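Local structure of GXWXG domain-containing protein (Thermomonospora curvata, 4MVE) at residues Y88-E91 with K92-L95. The protein is of unknown function, a small, mostly antiparallel beta protein that combines a GXWXG family region with a DUF4334 region. Numbering follows the deposited sequence.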
# COMPACT_ATOMS: atom_id res chain seq x y z
N TYR A 88 4.42 -10.85 -12.52
CA TYR A 88 5.60 -10.16 -13.03
C TYR A 88 5.65 -8.72 -12.52
O TYR A 88 4.63 -8.09 -12.20
CB TYR A 88 5.63 -10.19 -14.58
CG TYR A 88 4.69 -9.20 -15.23
CD1 TYR A 88 3.32 -9.46 -15.30
CD2 TYR A 88 5.15 -7.97 -15.70
CE1 TYR A 88 2.44 -8.53 -15.85
CE2 TYR A 88 4.28 -7.03 -16.22
CZ TYR A 88 2.92 -7.31 -16.30
OH TYR A 88 2.06 -6.41 -16.86
N SER A 89 6.86 -8.22 -12.48
CA SER A 89 7.13 -6.87 -12.04
C SER A 89 7.04 -5.88 -13.20
O SER A 89 7.88 -5.92 -14.10
CB SER A 89 8.51 -6.81 -11.39
OG SER A 89 8.77 -5.46 -11.07
N TYR A 90 6.01 -5.00 -13.18
CA TYR A 90 5.83 -3.93 -14.17
C TYR A 90 6.81 -2.82 -13.83
O TYR A 90 6.78 -2.31 -12.70
CB TYR A 90 4.39 -3.42 -14.20
CG TYR A 90 4.13 -2.44 -15.32
CD1 TYR A 90 4.34 -2.80 -16.65
CD2 TYR A 90 3.66 -1.16 -15.06
CE1 TYR A 90 4.16 -1.88 -17.69
CE2 TYR A 90 3.44 -0.24 -16.09
CZ TYR A 90 3.70 -0.60 -17.40
OH TYR A 90 3.46 0.30 -18.41
N GLU A 91 7.75 -2.50 -14.74
CA GLU A 91 8.81 -1.55 -14.36
C GLU A 91 8.83 -0.25 -15.16
O GLU A 91 9.76 0.54 -14.97
CB GLU A 91 10.19 -2.24 -14.46
CG GLU A 91 10.22 -3.52 -13.64
CD GLU A 91 11.54 -4.16 -13.28
OE1 GLU A 91 12.48 -4.11 -14.11
OE2 GLU A 91 11.61 -4.78 -12.19
N LYS A 92 7.78 0.02 -15.95
CA LYS A 92 7.75 1.20 -16.81
C LYS A 92 7.59 2.51 -16.00
O LYS A 92 7.99 3.57 -16.50
CB LYS A 92 6.66 1.05 -17.91
CG LYS A 92 6.28 2.31 -18.68
CD LYS A 92 7.27 2.64 -19.79
CE LYS A 92 7.44 4.12 -20.01
NZ LYS A 92 8.17 4.38 -21.29
N LEU A 93 7.07 2.45 -14.78
CA LEU A 93 6.94 3.65 -13.94
C LEU A 93 8.17 3.82 -13.04
O LEU A 93 8.23 4.74 -12.21
CB LEU A 93 5.65 3.60 -13.07
CG LEU A 93 4.36 3.94 -13.81
CD1 LEU A 93 3.75 2.71 -14.41
CD2 LEU A 93 3.33 4.49 -12.85
N GLY A 94 9.11 2.89 -13.16
CA GLY A 94 10.33 2.89 -12.36
C GLY A 94 10.16 2.01 -11.14
O GLY A 94 9.06 1.49 -10.86
N LEU A 95 11.25 1.85 -10.38
CA LEU A 95 11.24 1.01 -9.20
C LEU A 95 11.04 1.88 -7.95
O LEU A 95 10.45 2.97 -8.05
CB LEU A 95 12.49 0.10 -9.14
CG LEU A 95 12.51 -1.00 -10.24
CD1 LEU A 95 13.84 -1.68 -10.32
CD2 LEU A 95 11.43 -2.06 -9.99
O HOH W 1 6.82 0.55 -12.50
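Lys92 runs alongside Tyr90 in the same direction, and its CB sits 3.3 Å from Tyr90 OH. Its CG is anti to the backbone N (chi1 166°), which lays the start of the chain along the hydroxyl end of the ring before the bends at chi2 and chi3 carry the ammonium group away. The backbone N of Lys92 stands over the centre of one ring face, 4.2 Å above its plane. Leu93 meets the same ring at its edge: CD1 comes to 3.4 Å from Tyr90 CE2, close to the ring plane, while the leucine also touches Leu78 of strand 74-81. With alanine replacing Tyr90, Lys92 CB and Leu93 CD1 would probably lose the ring they pack against, and the lysine would be freer to swing. At Gly94 the chain closes a type I beta turn that starts at Glu91: Gly94 N donates to Glu91 O over 3.0 Å, with the donor well above the carbonyl plane (63°). The positive phi of Gly94 (95°) suits glycine, since a CB would press against the preceding carbonyl oxygen. One water bridges the bend, giving protons to Tyr90 O and Gly94 O and accepting one from Leu93 N at 3.0 Å. Leu95 then crosses the Glu91 side chain, CD2 lying 3.5 Å from Glu91 OE2, a carboxylate oxygen also within hydrogen-bonding distance of Ser89 OG. Backbone hydrogen bonds between Tyr90 and Leu78 and between Leu95 and Asp114 hold the chain on either side of the turn. The whole is a water-bridged type I beta turn at the protein surface, in the connection that leads from strand 87-89 to strand 96-103 of the antiparallel sheet.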